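Local coordinates for protein CalsepRRP (Calystegia sepium, PDB 1JY5) that is an RNase-related protein of the RNase T2 family, which generally cleaves RNA, but probably lacks that activity itself because the family's active-site motif is altered, at residues 124-127 with 128-132; 134-138 with 139-143. All blocks are in the same frame, centred on the assembly; numbering follows the deposited sequence.

Contact 1: 124-127 with 128-132; sequences LMLY and FKYNI
Tyr127 and Phe128, neighbours at the end of helix 116-129, form an offset edge-to-face pair. The edge of the tyrosine ring turns toward the phenylalanine face, with ring planes at 64°. Tyr127 CD2 lies 3.7 Å from Phe128 CD2. Tyr127 reaches this place with CG anti to its own N (chi1 171°), while Phe128 CG is anti to the carbonyl carbon. Other apolar contact is lighter: Phe128 CE1 meets Leu124 CB at 4.0 Å.

The polar contacts are mostly backbone. Phe128 N bonds to Leu124 O (2.8 Å), Lys129 N to Met125 O (2.9 Å) and Tyr130 N to Leu126 O (3.0 Å). A water then donates to Tyr127 O and to Tyr130 O, joining helix end and turn. Lys129, fully extended, lays CG over one face of the Tyr130 ring, toward its rim, and donates from NZ to Tyr130 OH.

Tyr127 OH bonds to Phe40 O. Cutting this side chain back to alanine is likely to leave the Phe40 carbonyl without this partner and the Phe128 face without its tyrosine edge. Tyr130 N to Leu126 O is the last regular amide bond; water takes over at Tyr127 O as helical geometry ends, and the ring pair carries the apolar part.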
loop_
_atom_site.group_PDB
_atom_site.type_symbol
_atom_site.label_atom_id
_atom_site.label_comp_id
_atom_site.label_asym_id
_atom_site.label_seq_id
_atom_site.Cartn_x
_atom_site.Cartn_y
_atom_site.Cartn_z
ATOM N N LEU A 124 -7.910 -5.903 -0.091
ATOM C CA LEU A 124 -7.319 -7.106 -0.669
ATOM C C LEU A 124 -7.869 -7.334 -2.078
ATOM O O LEU A 124 -7.126 -7.692 -2.991
ATOM C CB LEU A 124 -7.607 -8.326 0.219
ATOM C CG LEU A 124 -6.645 -8.535 1.401
ATOM C CD1 LEU A 124 -6.303 -7.198 2.048
ATOM C CD2 LEU A 124 -7.285 -9.471 2.416
ATOM N N MET A 125 -9.168 -7.112 -2.255
ATOM C CA MET A 125 -9.795 -7.293 -3.559
ATOM C C MET A 125 -9.105 -6.446 -4.615
ATOM O O MET A 125 -8.732 -6.949 -5.668
ATOM C CB MET A 125 -11.276 -6.915 -3.502
ATOM C CG MET A 125 -12.034 -7.128 -4.810
ATOM S SD MET A 125 -13.738 -6.521 -4.691
ATOM C CE MET A 125 -13.435 -4.751 -4.835
ATOM N N LEU A 126 -8.947 -5.156 -4.334
ATOM C CA LEU A 126 -8.294 -4.248 -5.272
ATOM C C LEU A 126 -6.847 -4.685 -5.493
ATOM O O LEU A 126 -6.350 -4.675 -6.623
ATOM C CB LEU A 126 -8.343 -2.810 -4.735
ATOM C CG LEU A 126 -9.739 -2.171 -4.602
ATOM C CD1 LEU A 126 -9.638 -0.830 -3.891
ATOM C CD2 LEU A 126 -10.355 -1.993 -5.989
ATOM N N TYR A 127 -6.178 -5.079 -4.410
ATOM C CA TYR A 127 -4.791 -5.531 -4.475
ATOM C C TYR A 127 -4.631 -6.741 -5.394
ATOM O O TYR A 127 -3.677 -6.818 -6.163
ATOM C CB TYR A 127 -4.290 -5.897 -3.077
ATOM C CG TYR A 127 -2.931 -6.569 -3.063
ATOM C CD1 TYR A 127 -1.754 -5.822 -3.153
ATOM C CD2 TYR A 127 -2.824 -7.954 -2.949
ATOM C CE1 TYR A 127 -0.500 -6.442 -3.122
ATOM C CE2 TYR A 127 -1.580 -8.584 -2.921
ATOM C CZ TYR A 127 -0.424 -7.821 -3.004
ATOM O OH TYR A 127 0.804 -8.445 -2.938
ATOM N N PHE A 128 -5.552 -7.695 -5.292
ATOM C CA PHE A 128 -5.498 -8.898 -6.126
ATOM C C PHE A 128 -5.918 -8.605 -7.558
ATOM O O PHE A 128 -5.394 -9.203 -8.499
ATOM C CB PHE A 128 -6.412 -9.988 -5.564
ATOM C CG PHE A 128 -5.909 -10.606 -4.296
ATOM C CD1 PHE A 128 -6.777 -10.838 -3.232
ATOM C CD2 PHE A 128 -4.567 -10.958 -4.158
ATOM C CE1 PHE A 128 -6.322 -11.418 -2.051
ATOM C CE2 PHE A 128 -4.100 -11.541 -2.978
ATOM C CZ PHE A 128 -4.978 -11.768 -1.923
ATOM N N LYS A 129 -6.870 -7.692 -7.725
ATOM C CA LYS A 129 -7.347 -7.353 -9.062
ATOM C C LYS A 129 -6.274 -6.658 -9.898
ATOM O O LYS A 129 -6.068 -7.000 -11.064
ATOM C CB LYS A 129 -8.587 -6.455 -8.984
ATOM C CG LYS A 129 -9.140 -6.094 -10.356
ATOM C CD LYS A 129 -10.358 -5.198 -10.279
ATOM C CE LYS A 129 -10.927 -4.950 -11.674
ATOM N NZ LYS A 129 -12.045 -3.971 -11.641
ATOM N N TYR A 130 -5.604 -5.675 -9.301
ATOM C CA TYR A 130 -4.563 -4.929 -9.996
ATOM C C TYR A 130 -3.178 -5.289 -9.477
ATOM O O TYR A 130 -2.603 -4.574 -8.653
ATOM C CB TYR A 130 -4.794 -3.422 -9.843
ATOM C CG TYR A 130 -6.134 -2.962 -10.368
ATOM C CD1 TYR A 130 -7.199 -2.708 -9.503
ATOM C CD2 TYR A 130 -6.344 -2.788 -11.738
ATOM C CE1 TYR A 130 -8.439 -2.293 -9.987
ATOM C CE2 TYR A 130 -7.581 -2.374 -12.229
ATOM C CZ TYR A 130 -8.620 -2.128 -11.346
ATOM O OH TYR A 130 -9.842 -1.719 -11.825
ATOM N N ASN A 131 -2.648 -6.402 -9.971
ATOM C CA ASN A 131 -1.336 -6.877 -9.559
ATOM C C ASN A 131 -0.258 -6.015 -10.195
ATOM O O ASN A 131 0.132 -6.234 -11.344
ATOM C CB ASN A 131 -1.144 -8.329 -9.986
ATOM C CG ASN A 131 0.085 -8.951 -9.365
ATOM O OD1 ASN A 131 1.083 -8.272 -9.118
ATOM N ND2 ASN A 131 0.027 -10.251 -9.120
ATOM N N ILE A 132 0.222 -5.033 -9.447
ATOM C CA ILE A 132 1.245 -4.141 -9.961
ATOM C C ILE A 132 2.560 -4.875 -10.188
ATOM O O ILE A 132 3.298 -4.558 -11.119
ATOM C CB ILE A 132 1.464 -2.965 -9.004
ATOM C CG1 ILE A 132 0.119 -2.281 -8.723
ATOM C CG2 ILE A 132 2.447 -1.974 -9.607
ATOM C CD1 ILE A 132 -0.624 -1.837 -9.991
HETATM O O HOH W 1 -1.330 -5.059 -6.216
#

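Contact 2: 134-138 with 139-143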
loop_
_atom_site.group_PDB
_atom_site.type_symbol
_atom_site.label_atom_id
_atom_site.label_comp_id
_atom_site.label_asym_id
_atom_site.label_seq_id
_atom_site.Cartn_x
_atom_site.Cartn_y
_atom_site.Cartn_z
ATOM N N GLU A 134 2.936 -7.876 -11.226
ATOM C CA GLU A 134 2.797 -8.605 -12.484
ATOM C C GLU A 134 2.906 -7.658 -13.676
ATOM O O GLU A 134 3.477 -8.004 -14.710
ATOM C CB GLU A 134 1.448 -9.335 -12.533
ATOM C CG GLU A 134 1.190 -10.087 -13.840
ATOM C CD GLU A 134 -0.190 -10.729 -13.901
ATOM O OE1 GLU A 134 -0.509 -11.547 -13.012
ATOM O OE2 GLU A 134 -0.955 -10.419 -14.842
ATOM N N ILE A 135 2.349 -6.461 -13.533
ATOM C CA ILE A 135 2.404 -5.479 -14.607
ATOM C C ILE A 135 3.852 -5.085 -14.885
ATOM O O ILE A 135 4.266 -4.973 -16.040
ATOM C CB ILE A 135 1.594 -4.217 -14.255
ATOM C CG1 ILE A 135 0.096 -4.542 -14.288
ATOM C CG2 ILE A 135 1.926 -3.091 -15.230
ATOM C CD1 ILE A 135 -0.799 -3.398 -13.843
ATOM N N LEU A 136 4.625 -4.879 -13.825
ATOM C CA LEU A 136 6.023 -4.506 -13.992
ATOM C C LEU A 136 6.843 -5.662 -14.566
ATOM O O LEU A 136 7.633 -5.465 -15.487
ATOM C CB LEU A 136 6.628 -4.054 -12.659
ATOM C CG LEU A 136 6.110 -2.736 -12.078
ATOM C CD1 LEU A 136 6.940 -2.378 -10.856
ATOM C CD2 LEU A 136 6.196 -1.624 -13.122
ATOM N N SER A 137 6.646 -6.864 -14.035
ATOM C CA SER A 137 7.393 -8.022 -14.513
ATOM C C SER A 137 7.189 -8.268 -16.006
ATOM O O SER A 137 8.141 -8.558 -16.730
ATOM C CB SER A 137 7.013 -9.278 -13.720
ATOM O OG SER A 137 5.630 -9.558 -13.820
ATOM N N GLU A 138 5.951 -8.142 -16.472
ATOM C CA GLU A 138 5.660 -8.358 -17.884
ATOM C C GLU A 138 6.230 -7.245 -18.766
ATOM O O GLU A 138 6.178 -7.328 -19.993
ATOM C CB GLU A 138 4.149 -8.480 -18.094
ATOM C CG GLU A 138 3.510 -9.540 -17.206
ATOM C CD GLU A 138 2.029 -9.703 -17.457
ATOM O OE1 GLU A 138 1.351 -8.683 -17.709
ATOM O OE2 GLU A 138 1.538 -10.848 -17.383
ATOM N N SER A 139 6.774 -6.203 -18.142
ATOM C CA SER A 139 7.360 -5.096 -18.894
ATOM C C SER A 139 8.876 -5.038 -18.761
ATOM O O SER A 139 9.507 -4.062 -19.174
ATOM C CB SER A 139 6.760 -3.762 -18.447
ATOM O OG SER A 139 5.541 -3.504 -19.119
ATOM N N GLY A 140 9.459 -6.078 -18.175
ATOM C CA GLY A 140 10.903 -6.126 -18.018
ATOM C C GLY A 140 11.436 -5.580 -16.706
ATOM O O GLY A 140 12.640 -5.631 -16.464
ATOM N N TYR A 141 10.553 -5.057 -15.858
ATOM C CA TYR A 141 10.980 -4.511 -14.576
ATOM C C TYR A 141 10.831 -5.567 -13.490
ATOM O O TYR A 141 9.764 -5.730 -12.893
ATOM C CB TYR A 141 10.171 -3.259 -14.238
ATOM C CG TYR A 141 10.190 -2.237 -15.347
ATOM C CD1 TYR A 141 9.179 -2.201 -16.304
ATOM C CD2 TYR A 141 11.248 -1.336 -15.475
ATOM C CE1 TYR A 141 9.217 -1.296 -17.362
ATOM C CE2 TYR A 141 11.297 -0.427 -16.531
ATOM C CZ TYR A 141 10.278 -0.415 -17.470
ATOM O OH TYR A 141 10.325 0.469 -18.525
ATOM N N LEU A 142 11.928 -6.272 -13.240
ATOM C CA LEU A 142 11.963 -7.356 -12.270
ATOM C C LEU A 142 12.837 -7.041 -11.057
ATOM O O LEU A 142 13.675 -6.139 -11.096
ATOM C CB LEU A 142 12.502 -8.614 -12.962
ATOM C CG LEU A 142 11.922 -8.937 -14.341
ATOM C CD1 LEU A 142 12.868 -9.867 -15.091
ATOM C CD2 LEU A 142 10.547 -9.569 -14.189
ATOM N N PRO A 143 12.638 -7.778 -9.952
ATOM C CA PRO A 143 13.449 -7.541 -8.753
ATOM C C PRO A 143 14.919 -7.792 -9.124
ATOM O O PRO A 143 15.219 -8.768 -9.811
ATOM C CB PRO A 143 12.917 -8.583 -7.769
ATOM C CG PRO A 143 11.473 -8.730 -8.183
ATOM C CD PRO A 143 11.577 -8.766 -9.687
HETATM O O HOH W 2 3.200 -4.735 -18.262
#
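The Tyr141 ring presents its edge to Leu136 O, which sits near the ring plane, 3.7 Å from Tyr141 CD1. The same ring meets that of Tyr149, with planes at about 65°. The second flat group is the Leu136 carbonyl. It accepts two backbone N-H groups, which arrive from opposite faces of its plane. Ser139 N comes to Leu136 O at 2.9 Å, and Tyr141 N to Leu136 O at 3.0 Å, so two bonds grip this one oxygen where the chain leaves the helix.

Gly140 N bonds to Ser137 O at 3.2 Å, again from above the carbonyl plane. It closes a type I beta turn from Ser137 to Gly140. Gly140 has a phi of 93°, where a CB would be jammed against the Ser139 carbonyl oxygen.

The side chains follow the backbone. Leu136 CB and Tyr141 CB pack at 4.0 Å, and both residues rest on Ile154 of helix 151-162. Leu142 CD2 lies 3.6 Å from Ser137 CB. Ser137 OG takes the crowded position between its N and carbonyl carbon (chi1 59°). That turns it back to the preceding helical turn, where Glu134 O and Ser133 O both lie within reach of its one proton. A water lies between Ser139 OG and Ile135 O, unusually close to the latter.

The paired bonds, Tyr141 N to Leu136 O and Gly140 N to Ser137 O, make a Schellman motif with Gly140 as the C-prime residue. The apolar Leu136-Tyr141 contact is the one that classically accompanies this helix end.

In the fold
Both contacts lie at the C-terminal end of a helix, in series along the chain. Contact 1 ends helix 116-129 and contact 2 ends the next, helix 132-137. Asn131 links them: it caps the second helix, with OD1 bonded to Glu134 N. The centres are about 15 Å apart. Contact 1 is partly buried, about 10 Å from the chain centre, with residues packed on strands 7-14 and 40-48 and helices 72-78 and 151-162. Contact 2 is a surface contact, about 18 Å out, and shares helix 151-162 as a support. A ring pair across the segments marks the inner contact; the glycine turn and doubly bonded carbonyl dominate the outer, whose tyrosine meets an outside ring.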